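Local coordinates for protein acinetobacter secreted protease CpaA (Acinetobacter nosocomialis M2, PDB 6O38) that is a secreted zinc metalloprotease that forms a complex with its chaperone CpaB and is probably exported by the type II secretion system, at residues Asn41-Ser45 against Ile83-Ser87; Thr113-Gln117 against Asp138-Val142; Pro162-Thr166 against Val206-Leu210; Phe215-Val221 against Ala242-Ala246; Asn476-Met482 against Lys567-Tyr571. All blocks are in the same frame, centred on the assembly; numbering follows the deposited sequence.

Interaction 1: Asn41-Ser45 against Ile83-Ser87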
# COMPACT_ATOMS: atom_id res chain seq x y z
N ASN A 41 -20.63 18.39 -16.53
CA ASN A 41 -21.76 18.85 -17.31
C ASN A 41 -21.37 18.92 -18.79
O ASN A 41 -20.36 19.54 -19.14
CB ASN A 41 -22.22 20.22 -16.82
CG ASN A 41 -23.73 20.31 -16.66
OD1 ASN A 41 -24.42 19.30 -16.62
ND2 ASN A 41 -24.24 21.54 -16.58
N ALA A 42 -22.16 18.28 -19.64
CA ALA A 42 -21.87 18.25 -21.07
C ALA A 42 -23.09 17.74 -21.82
O ALA A 42 -24.00 17.15 -21.24
CB ALA A 42 -20.65 17.37 -21.38
N ASN A 43 -23.09 17.99 -23.13
CA ASN A 43 -24.12 17.46 -24.01
C ASN A 43 -23.64 16.13 -24.62
O ASN A 43 -22.51 15.69 -24.39
CB ASN A 43 -24.47 18.48 -25.09
CG ASN A 43 -25.38 19.58 -24.58
OD1 ASN A 43 -24.95 20.46 -23.83
ND2 ASN A 43 -26.65 19.53 -24.97
N ASN A 44 -24.52 15.50 -25.40
CA ASN A 44 -24.30 14.11 -25.79
C ASN A 44 -23.04 13.94 -26.62
O ASN A 44 -22.08 13.28 -26.20
CB ASN A 44 -25.52 13.58 -26.55
CG ASN A 44 -25.51 12.07 -26.70
OD1 ASN A 44 -24.94 11.36 -25.87
ND2 ASN A 44 -26.13 11.58 -27.77
N SER A 45 -23.00 14.54 -27.81
CA SER A 45 -21.92 14.30 -28.77
C SER A 45 -20.83 15.37 -28.71
O SER A 45 -20.21 15.67 -29.73
CB SER A 45 -22.49 14.20 -30.18
OG SER A 45 -23.27 13.03 -30.33
N ILE A 83 -15.26 11.69 -26.52
CA ILE A 83 -16.62 12.01 -26.96
C ILE A 83 -17.57 11.65 -25.83
O ILE A 83 -17.60 10.49 -25.39
CB ILE A 83 -17.00 11.27 -28.25
CG1 ILE A 83 -16.10 11.71 -29.41
CG2 ILE A 83 -18.47 11.53 -28.59
CD1 ILE A 83 -16.45 11.06 -30.73
N PHE A 84 -18.33 12.63 -25.35
CA PHE A 84 -19.23 12.42 -24.23
C PHE A 84 -20.33 11.43 -24.61
O PHE A 84 -20.52 11.07 -25.78
CB PHE A 84 -19.82 13.75 -23.76
CG PHE A 84 -20.40 13.70 -22.38
CD1 PHE A 84 -19.58 13.62 -21.27
CD2 PHE A 84 -21.77 13.75 -22.19
CE1 PHE A 84 -20.11 13.58 -19.99
CE2 PHE A 84 -22.31 13.71 -20.91
CZ PHE A 84 -21.48 13.63 -19.82
N ASN A 85 -21.08 10.99 -23.60
CA ASN A 85 -22.17 10.05 -23.81
C ASN A 85 -23.18 10.25 -22.69
O ASN A 85 -22.89 9.93 -21.53
CB ASN A 85 -21.66 8.61 -23.83
CG ASN A 85 -22.76 7.61 -24.13
OD1 ASN A 85 -23.49 7.19 -23.24
ND2 ASN A 85 -22.87 7.21 -25.40
N SER A 86 -24.36 10.78 -23.03
CA SER A 86 -25.38 11.03 -22.01
C SER A 86 -25.97 9.73 -21.47
O SER A 86 -26.37 9.68 -20.30
CB SER A 86 -26.49 11.91 -22.59
OG SER A 86 -25.98 13.16 -23.00
N SER A 87 -26.03 8.68 -22.29
CA SER A 87 -26.58 7.41 -21.84
C SER A 87 -25.71 6.78 -20.75
O SER A 87 -26.23 6.05 -19.89
CB SER A 87 -26.73 6.45 -23.02
OG SER A 87 -27.56 7.00 -24.02
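Ala-42 and Phe-84 make the apolar part of this contact. The methyl of Ala-42 sits squarely over the phenyl face, with CB 3.7 Å from the centroid of the Phe-84 ring and only 7° off its normal, a CH-pi contact. Phe-84 carries CG anti to its own N (chi1 -162°), which turns the ring's face to the loop 41-45, and Trp-91 of strand 90-98 meets that ring edge-to-face. The ring is buried, although half of the touching residues are exposed.

The polar part is one hydrogen bond on the solvent side. Ser-86 N donates to Asn-44 OD1 across 3.0 Å and almost straight at the hydrogen, approaching 21° out of the amide plane. Asn-44 CB points away from strand 79-85, but with CG anti to N the amide reaches back over Ser-86, whose OG lies 3.4 Å from Asn-44 CA. Asp-46, just beyond the loop, bonds to Phe-84 through the backbone and with its OD2 to Asn-43 N.

The loop between strands 35-37 and 47-52 is thus pinned across the hairpin 79-85/90-98, near its turn, in the first StcE-type beta-sandwich domain.

Interaction 2: Thr113-Gln117 against Asp138-Val142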
# COMPACT_ATOMS: atom_id res chain seq x y z
N THR A 113 4.33 5.34 -31.63
CA THR A 113 4.97 5.94 -30.48
C THR A 113 3.98 6.62 -29.54
O THR A 113 4.40 7.21 -28.54
CB THR A 113 6.03 6.96 -30.92
OG1 THR A 113 5.39 8.04 -31.61
CG2 THR A 113 7.04 6.30 -31.85
N ALA A 114 2.69 6.54 -29.83
CA ALA A 114 1.68 7.13 -28.96
C ALA A 114 1.69 6.46 -27.59
O ALA A 114 1.85 5.24 -27.48
CB ALA A 114 0.29 7.02 -29.60
N THR A 115 1.53 7.27 -26.55
CA THR A 115 1.55 6.74 -25.18
C THR A 115 0.44 5.72 -24.97
O THR A 115 0.66 4.68 -24.33
CB THR A 115 1.42 7.89 -24.18
OG1 THR A 115 2.59 8.72 -24.24
CG2 THR A 115 1.26 7.36 -22.76
N MSE A 116 -0.75 5.98 -25.50
CA MSE A 116 -1.86 5.06 -25.34
C MSE A 116 -2.41 4.58 -26.68
O MSE A 116 -2.71 5.39 -27.57
CB MSE A 116 -2.98 5.70 -24.52
CG MSE A 116 -4.17 4.80 -24.29
SE MSE A 116 -5.23 5.38 -22.76
CE MSE A 116 -3.86 5.20 -21.39
N GLN A 117 -2.53 3.27 -26.83
CA GLN A 117 -3.04 2.66 -28.05
C GLN A 117 -3.98 1.52 -27.69
O GLN A 117 -3.97 1.02 -26.56
CB GLN A 117 -1.89 2.13 -28.94
CG GLN A 117 -0.85 3.18 -29.29
CD GLN A 117 0.26 2.62 -30.16
OE1 GLN A 117 -0.00 1.96 -31.17
NE2 GLN A 117 1.50 2.87 -29.78
N ASP A 138 9.22 3.82 -23.28
CA ASP A 138 8.91 3.50 -21.89
C ASP A 138 7.62 4.19 -21.45
O ASP A 138 7.44 5.39 -21.67
CB ASP A 138 10.07 3.91 -20.99
CG ASP A 138 9.83 3.55 -19.53
OD1 ASP A 138 9.81 2.34 -19.22
OD2 ASP A 138 9.65 4.47 -18.71
N GLY A 139 6.74 3.43 -20.81
CA GLY A 139 5.46 3.95 -20.38
C GLY A 139 4.32 3.74 -21.35
O GLY A 139 3.18 4.11 -21.03
N THR A 140 4.59 3.18 -22.53
CA THR A 140 3.53 2.92 -23.50
C THR A 140 2.47 2.00 -22.91
O THR A 140 2.78 0.91 -22.43
CB THR A 140 4.12 2.30 -24.77
OG1 THR A 140 5.12 3.17 -25.31
CG2 THR A 140 3.03 2.08 -25.80
N THR A 141 1.22 2.45 -22.96
CA THR A 141 0.09 1.71 -22.42
C THR A 141 -0.78 1.24 -23.58
O THR A 141 -1.10 2.03 -24.48
CB THR A 141 -0.73 2.57 -21.45
OG1 THR A 141 0.11 3.02 -20.38
CG2 THR A 141 -1.88 1.77 -20.88
N VAL A 142 -1.15 -0.04 -23.56
CA VAL A 142 -1.94 -0.64 -24.62
C VAL A 142 -3.15 -1.32 -24.01
O VAL A 142 -3.03 -2.01 -22.99
CB VAL A 142 -1.11 -1.64 -25.45
CG1 VAL A 142 -1.98 -2.37 -26.45
CG2 VAL A 142 0.03 -0.92 -26.15
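Thr-115 O takes the N-H of Thr-141 in the shortest bond of this contact, 2.7 Å from N to O, while Thr-140 CA approaches the same oxygen at 3.5 Å as a CA-H...O contact. The ladder goes on at Thr-141 O, which accepts Gln-117 N at 3.0 Å and is also met by Met-116 CA at 3.2 Å. Met-116 pairs with Thr-141 and Gln-117 with Val-142 in parallel register, at the start of strands 116-121 and 141-146.

Parallel neighbours of this kind need a crossover, and here the chain makes it through strand 129-131 of the other sheet of an StcE-type beta-sandwich domain. Strand 172-178 then continues the sheet antiparallel beyond Val-142.

Met-116, a selenomethionine, and Thr-141 project side by side from one face. A bend about the last torsion (chi3 -61°) turns CE of Met-116 to within 4.0 Å of Thr-141 CG2, and Leu-69 and Trp-174 pack on both residues. Gln-117 and Val-142 occupy the other face, against Leu-111. The buried amide of Gln-117 is held at both ends: OE1 accepts the backbone N-H of Thr-112, and NE2 gives a weak bond to Ala-114 O at 3.3 Å. Thr-115 OG1 is bonded to Asp-78 and Asn-75, tying the loop before strand 116-121 to the preceding domain.

Interaction 3: Pro162-Thr166 against Val206-Leu210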
# COMPACT_ATOMS: atom_id res chain seq x y z
N PRO A 162 3.67 -15.39 -17.43
CA PRO A 162 2.93 -16.13 -18.46
C PRO A 162 1.54 -16.56 -17.98
O PRO A 162 1.22 -17.74 -17.87
CB PRO A 162 3.85 -17.33 -18.73
CG PRO A 162 4.52 -17.58 -17.42
CD PRO A 162 4.70 -16.23 -16.77
N SER A 163 0.69 -15.57 -17.69
CA SER A 163 -0.65 -15.83 -17.21
C SER A 163 -1.56 -16.26 -18.36
O SER A 163 -1.15 -16.31 -19.53
CB SER A 163 -1.21 -14.61 -16.49
OG SER A 163 -0.37 -14.23 -15.41
N SER A 164 -2.82 -16.56 -18.03
CA SER A 164 -3.78 -17.07 -19.01
C SER A 164 -4.42 -15.90 -19.77
O SER A 164 -5.62 -15.64 -19.69
CB SER A 164 -4.84 -17.91 -18.30
OG SER A 164 -4.25 -18.96 -17.55
N PHE A 165 -3.58 -15.21 -20.55
CA PHE A 165 -4.02 -14.05 -21.31
C PHE A 165 -4.73 -14.51 -22.59
O PHE A 165 -4.26 -14.32 -23.71
CB PHE A 165 -2.85 -13.13 -21.63
CG PHE A 165 -2.31 -12.40 -20.43
CD1 PHE A 165 -3.02 -11.37 -19.85
CD2 PHE A 165 -1.07 -12.74 -19.90
CE1 PHE A 165 -2.53 -10.70 -18.75
CE2 PHE A 165 -0.57 -12.06 -18.80
CZ PHE A 165 -1.30 -11.04 -18.23
N THR A 166 -5.89 -15.12 -22.40
CA THR A 166 -6.75 -15.50 -23.51
C THR A 166 -7.78 -14.42 -23.77
O THR A 166 -8.23 -13.73 -22.84
CB THR A 166 -7.44 -16.84 -23.24
OG1 THR A 166 -8.05 -16.81 -21.94
CG2 THR A 166 -6.44 -17.98 -23.29
N VAL A 206 -9.05 -22.39 -14.68
CA VAL A 206 -9.31 -20.98 -14.91
C VAL A 206 -9.18 -20.68 -16.40
O VAL A 206 -8.52 -21.40 -17.15
CB VAL A 206 -8.37 -20.08 -14.08
CG1 VAL A 206 -8.63 -20.26 -12.59
CG2 VAL A 206 -6.92 -20.38 -14.41
N ASN A 207 -9.82 -19.59 -16.82
CA ASN A 207 -9.89 -19.22 -18.22
C ASN A 207 -9.29 -17.86 -18.52
O ASN A 207 -9.21 -17.48 -19.70
CB ASN A 207 -11.36 -19.24 -18.70
CG ASN A 207 -11.50 -19.72 -20.13
OD1 ASN A 207 -10.52 -20.09 -20.77
ND2 ASN A 207 -12.73 -19.73 -20.63
N SER A 208 -8.86 -17.11 -17.51
CA SER A 208 -8.40 -15.74 -17.67
C SER A 208 -7.48 -15.41 -16.51
O SER A 208 -7.43 -16.16 -15.52
CB SER A 208 -9.59 -14.77 -17.73
OG SER A 208 -10.18 -14.59 -16.46
N PRO A 209 -6.72 -14.31 -16.60
CA PRO A 209 -5.79 -13.99 -15.50
C PRO A 209 -6.47 -13.59 -14.21
O PRO A 209 -5.81 -13.59 -13.16
CB PRO A 209 -4.95 -12.84 -16.07
CG PRO A 209 -5.18 -12.86 -17.54
CD PRO A 209 -6.55 -13.39 -17.73
N LEU A 210 -7.76 -13.25 -14.24
CA LEU A 210 -8.47 -12.82 -13.04
C LEU A 210 -9.89 -13.38 -13.09
O LEU A 210 -10.71 -12.94 -13.90
CB LEU A 210 -8.49 -11.29 -12.94
CG LEU A 210 -9.17 -10.71 -11.70
CD1 LEU A 210 -8.54 -11.27 -10.44
CD2 LEU A 210 -9.10 -9.19 -11.71
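Pro-209 is wedged against Ser-164 and Phe-165 in the tight half of this contact. Its CG lies 3.5 Å from Phe-165 CD1, and the two side chains cross at roughly a right angle, with the proline approaching the ring obliquely. Phe-165 CB starts away from Pro-209, yet CG stands beside the backbone N (chi1 -71°), which carries the ring back to the proline. On the neighbouring flank Pro-209 CB meets Ser-163 CB at 4.2 Å. Ser-164 O faces the base of the proline ring and also receives Ser-208 CA at 3.4 Å, a CA-H...O contact.

Residues 162-166 and 206-210 come from successive StcE-type beta-sandwich domains, so the contact lies in the seam between them. Two consecutive inverse gamma turns, centred on Ser-164 and Phe-165, kink the first loop just before strand 166-167, and the second loop opens into strand 210-215. Ser-163 OG and Ser-164 OG are both buried; the first is bonded to Asp-232 O, the second to Asn-231 and Asp-234, all three in the next domain. Tyr-173 and Phe-175 meet the Phe-165 ring edge-to-face.

Toward solvent the packing thins out. Asn-207 is exposed and points its CB away from Ser-164, although its carbonyl O comes 2.6 Å from Thr-166 OG1. The Asn-207 amide stays looser, with its OD1 4.3 Å from that same Thr-166 OG1.

Interaction 4: Phe215-Val221 against Ala242-Ala246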
# COMPACT_ATOMS: atom_id res chain seq x y z
N PHE A 215 -20.53 -15.20 -4.20
CA PHE A 215 -21.49 -15.90 -3.37
C PHE A 215 -22.60 -14.94 -2.96
O PHE A 215 -22.34 -13.77 -2.66
CB PHE A 215 -20.83 -16.49 -2.11
CG PHE A 215 -20.03 -17.74 -2.36
CD1 PHE A 215 -18.90 -17.72 -3.16
CD2 PHE A 215 -20.40 -18.94 -1.77
CE1 PHE A 215 -18.16 -18.87 -3.38
CE2 PHE A 215 -19.67 -20.09 -1.99
CZ PHE A 215 -18.55 -20.06 -2.79
N GLY A 216 -23.83 -15.44 -2.93
CA GLY A 216 -24.95 -14.61 -2.51
C GLY A 216 -26.13 -15.47 -2.09
O GLY A 216 -26.08 -16.70 -2.12
N ASP A 217 -27.20 -14.79 -1.68
CA ASP A 217 -28.44 -15.49 -1.38
C ASP A 217 -29.08 -15.95 -2.68
O ASP A 217 -29.27 -15.16 -3.61
CB ASP A 217 -29.39 -14.60 -0.59
CG ASP A 217 -28.92 -14.37 0.83
OD1 ASP A 217 -28.12 -15.19 1.34
OD2 ASP A 217 -29.36 -13.38 1.46
N GLY A 218 -29.42 -17.24 -2.75
CA GLY A 218 -29.84 -17.85 -3.99
C GLY A 218 -28.70 -18.21 -4.92
O GLY A 218 -28.96 -18.73 -6.02
N ASN A 219 -27.46 -17.95 -4.53
CA ASN A 219 -26.27 -18.29 -5.32
C ASN A 219 -25.17 -18.64 -4.32
O ASN A 219 -24.40 -17.78 -3.89
CB ASN A 219 -25.88 -17.13 -6.23
CG ASN A 219 -24.48 -17.28 -6.80
OD1 ASN A 219 -24.07 -18.36 -7.20
ND2 ASN A 219 -23.74 -16.17 -6.83
N TRP A 220 -25.09 -19.92 -3.96
CA TRP A 220 -24.35 -20.30 -2.77
C TRP A 220 -24.12 -21.80 -2.75
O TRP A 220 -25.00 -22.57 -3.13
CB TRP A 220 -25.11 -19.87 -1.51
CG TRP A 220 -24.42 -20.18 -0.21
CD1 TRP A 220 -23.59 -19.36 0.49
CD2 TRP A 220 -24.52 -21.40 0.54
NE1 TRP A 220 -23.16 -20.00 1.63
CE2 TRP A 220 -23.71 -21.25 1.68
CE3 TRP A 220 -25.21 -22.60 0.35
CZ2 TRP A 220 -23.58 -22.25 2.64
CZ3 TRP A 220 -25.07 -23.60 1.30
CH2 TRP A 220 -24.26 -23.42 2.43
N VAL A 221 -22.93 -22.20 -2.30
CA VAL A 221 -22.61 -23.59 -1.99
C VAL A 221 -21.92 -23.61 -0.63
O VAL A 221 -21.49 -22.58 -0.12
CB VAL A 221 -21.73 -24.26 -3.07
CG1 VAL A 221 -22.48 -24.35 -4.39
CG2 VAL A 221 -20.43 -23.50 -3.22
N ALA A 242 -23.73 -13.43 0.76
CA ALA A 242 -24.71 -14.36 1.27
C ALA A 242 -24.84 -14.24 2.79
O ALA A 242 -23.93 -13.80 3.49
CB ALA A 242 -24.34 -15.79 0.90
N THR A 243 -26.02 -14.64 3.29
CA THR A 243 -26.26 -14.61 4.73
C THR A 243 -25.44 -15.67 5.45
O THR A 243 -24.81 -15.39 6.48
CB THR A 243 -27.75 -14.81 5.00
OG1 THR A 243 -28.51 -13.78 4.35
CG2 THR A 243 -28.03 -14.76 6.50
N TRP A 244 -25.42 -16.89 4.92
CA TRP A 244 -24.80 -18.02 5.59
C TRP A 244 -23.38 -18.22 5.10
O TRP A 244 -23.10 -18.10 3.90
CB TRP A 244 -25.62 -19.29 5.38
CG TRP A 244 -27.02 -19.16 5.89
CD1 TRP A 244 -28.14 -18.90 5.15
CD2 TRP A 244 -27.44 -19.24 7.25
NE1 TRP A 244 -29.24 -18.83 5.98
CE2 TRP A 244 -28.83 -19.03 7.27
CE3 TRP A 244 -26.78 -19.47 8.46
CZ2 TRP A 244 -29.58 -19.05 8.45
CZ3 TRP A 244 -27.52 -19.49 9.63
CH2 TRP A 244 -28.90 -19.28 9.62
N SER A 245 -22.48 -18.51 6.03
CA SER A 245 -21.07 -18.66 5.72
C SER A 245 -20.82 -19.87 4.83
O SER A 245 -21.64 -20.79 4.73
CB SER A 245 -20.24 -18.79 7.00
OG SER A 245 -20.43 -17.66 7.84
N ALA A 246 -19.67 -19.86 4.17
CA ALA A 246 -19.20 -20.99 3.38
C ALA A 246 -17.71 -21.16 3.63
O ALA A 246 -17.04 -20.25 4.13
CB ALA A 246 -19.47 -20.80 1.88
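Trp-220 presents the edge of its indole to the loop 242-246: Ser-245 O lies near the ring plane, 3.2 Å from Trp-220 CZ2, while Trp-244 O and the methyls of Ala-242 and Ala-246 come in obliquely. NE1 of Trp-220 reaches Trp-244 O at 3.0 Å, but the bond is bent (125° at the hydrogen) and weak. CG anti to the backbone N (chi1 -179°) sends this indole toward the opposite loop. Deeper in, the Phe-215 ring has Trp-220 CD1 and Val-221 O at its edge, in plane, and Ala-246 CB lies 3.9 Å from its CE2. The Ala-242 methyl fills the corner between the Gly-216 backbone and the indole, with Ala-242 CB 3.7 Å from Trp-220 CD1. The indole of Trp-244 leads away from the contact, with Thr-243 CG2 over one face, offset toward the edge.

At the surface Asp-217 is held by both carboxylate oxygens. Its OD1 accepts Thr-243 N at 2.9 Å, on the syn side and 26° out of the carboxylate plane; its OD2 accepts Thr-243 OG1 at 3.0 Å through the syn lone pair.

Asp-217 stands in a type II beta turn, Gly-216 to Asn-219, just past strand 210-215 of the third StcE-type beta-sandwich domain. Val-196 of helix 196-199 packs on Phe-215 behind the turn.

The two bonds from one threonine fix the rotation of the carboxylate and would probably stabilise its charged form, so that the surface is tied by polar chemistry and the inner part by alanine methyls against Phe-215 and the exposed Trp-220.

Interaction 5: Asn476-Met482 against Lys567-Tyr571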
# COMPACT_ATOMS: atom_id res chain seq x y z
N ASN A 476 23.69 -4.94 12.58
CA ASN A 476 23.80 -6.12 13.44
C ASN A 476 24.32 -5.72 14.82
O ASN A 476 25.34 -6.22 15.31
CB ASN A 476 24.68 -7.19 12.79
CG ASN A 476 24.55 -8.54 13.46
OD1 ASN A 476 23.50 -8.88 13.99
ND2 ASN A 476 25.63 -9.32 13.44
N ALA A 477 23.59 -4.80 15.45
CA ALA A 477 24.09 -4.10 16.61
C ALA A 477 24.00 -4.96 17.87
O ALA A 477 22.98 -5.61 18.11
CB ALA A 477 23.30 -2.80 16.81
N SER A 478 25.07 -4.96 18.65
CA SER A 478 25.02 -5.49 20.00
C SER A 478 24.22 -4.55 20.90
O SER A 478 23.72 -3.50 20.46
CB SER A 478 26.43 -5.69 20.54
OG SER A 478 27.13 -4.46 20.62
N ALA A 479 24.08 -4.93 22.17
CA ALA A 479 23.41 -4.05 23.13
C ALA A 479 24.09 -2.69 23.21
O ALA A 479 23.42 -1.66 23.38
CB ALA A 479 23.37 -4.72 24.50
N TYR A 480 25.42 -2.66 23.08
CA TYR A 480 26.14 -1.40 23.13
C TYR A 480 25.88 -0.54 21.89
O TYR A 480 25.86 0.69 21.99
CB TYR A 480 27.64 -1.67 23.28
CG TYR A 480 28.49 -0.42 23.20
CD1 TYR A 480 28.52 0.49 24.25
CD2 TYR A 480 29.27 -0.16 22.07
CE1 TYR A 480 29.30 1.63 24.18
CE2 TYR A 480 30.05 0.98 22.00
CZ TYR A 480 30.06 1.87 23.05
OH TYR A 480 30.83 3.01 22.97
N ASN A 481 25.68 -1.17 20.73
CA ASN A 481 25.53 -0.44 19.48
C ASN A 481 24.07 -0.30 19.05
O ASN A 481 23.81 0.18 17.94
CB ASN A 481 26.32 -1.14 18.37
CG ASN A 481 27.82 -0.98 18.54
OD1 ASN A 481 28.32 0.13 18.73
ND2 ASN A 481 28.55 -2.08 18.46
N MSE A 482 23.13 -0.69 19.89
CA MSE A 482 21.72 -0.63 19.52
C MSE A 482 21.21 0.80 19.54
O MSE A 482 20.57 1.23 20.50
CB MSE A 482 20.88 -1.50 20.47
CG MSE A 482 19.45 -1.72 20.01
SE MSE A 482 19.35 -2.70 18.33
CE MSE A 482 17.45 -2.44 17.95
N LYS A 567 16.83 -12.01 20.68
CA LYS A 567 18.07 -11.62 21.34
C LYS A 567 18.10 -10.12 21.64
O LYS A 567 18.51 -9.71 22.73
CB LYS A 567 19.26 -12.03 20.48
CG LYS A 567 20.48 -11.13 20.60
CD LYS A 567 21.51 -11.47 19.53
CE LYS A 567 22.09 -10.22 18.90
NZ LYS A 567 22.83 -10.52 17.64
N ILE A 568 17.65 -9.30 20.69
CA ILE A 568 17.62 -7.86 20.91
C ILE A 568 16.56 -7.50 21.95
O ILE A 568 16.77 -6.62 22.79
CB ILE A 568 17.40 -7.12 19.58
CG1 ILE A 568 18.63 -7.26 18.69
CG2 ILE A 568 17.08 -5.65 19.82
CD1 ILE A 568 18.42 -6.79 17.27
N SER A 569 15.41 -8.18 21.91
CA SER A 569 14.34 -7.91 22.86
C SER A 569 14.76 -8.19 24.30
O SER A 569 14.09 -7.71 25.23
CB SER A 569 13.10 -8.73 22.51
OG SER A 569 13.33 -10.11 22.74
N LEU A 570 15.84 -8.94 24.51
CA LEU A 570 16.30 -9.30 25.84
C LEU A 570 17.54 -8.51 26.26
O LEU A 570 18.19 -8.89 27.23
CB LEU A 570 16.59 -10.80 25.91
CG LEU A 570 15.38 -11.72 25.69
CD1 LEU A 570 15.78 -13.18 25.84
CD2 LEU A 570 14.26 -11.36 26.66
N TYR A 571 17.88 -7.44 25.53
CA TYR A 571 19.00 -6.60 25.95
C TYR A 571 18.74 -6.00 27.33
O TYR A 571 19.64 -5.96 28.18
CB TYR A 571 19.24 -5.49 24.92
CG TYR A 571 19.97 -5.95 23.68
CD1 TYR A 571 20.64 -7.17 23.64
CD2 TYR A 571 20.00 -5.16 22.54
CE1 TYR A 571 21.31 -7.59 22.51
CE2 TYR A 571 20.67 -5.56 21.40
CZ TYR A 571 21.32 -6.78 21.39
OH TYR A 571 21.99 -7.19 20.26
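Ala-479 and Tyr-571 bring the two backbones closest, 5.8 Å between their CA atoms, where the loop between strands 471-473 and 483-487 passes helix 557-569 and the residues that follow it. The loop belongs to the M12B reprolysin-like metallopeptidase region, and the C-terminal helix 557-569 packs against it. Asn-476 and Ala-477 bond through their backbones to His-502 and Asn-503 of helix 496-504; His-502 binds the zinc ion with His-498 and His-508. Asn-481 of the same loop packs on His-175 of the chaperone CpaB.

The ring of Tyr-571 is sandwiched. Over one face lies Ala-479, its CB 3.7 Å from the centroid of the Tyr-571 ring and 13° off the normal in a CH-pi contact; over the opposite face lies CA of Ile-568, three residues earlier. With CG beside the backbone N (chi1 -78°), the ring folds back over the end of helix 557-569 and its hydroxyl extends into the loop. There OH of Tyr-571 donates to Ala-477 O at 2.8 Å, in the carbonyl plane and on a lone pair (137° at the oxygen). This bond and the two covered faces leave the phenol little freedom to turn.

Lys-567 NZ only approaches Asn-476 OD1, at 4.1 Å. Beside the tyrosine, Met-482, a selenomethionine, crosses Ile-568 at about a right angle, its CE 3.7 Å from Ile-568 CG2.

Overall arrangement
Interactions 1 to 4 follow one another through the StcE-type beta-sandwich domains, and interaction 5 involves the metallopeptidase region, its centre about 65 Å from that of interaction 1. Interactions 2 and 3 are buried: the first is a parallel strand ladder within one domain, the second proline and aromatic packing between that domain and the next. Interaction 1 is a surface contact, interactions 4 and 5 are partly buried, and in all three a loop is held by side-chain hydrogen bonds beside a methyl laid on or near an aromatic ring. Strand 79-85 takes part in interaction 1 and packs on interaction 2. Interaction 5 alone touches the chaperone.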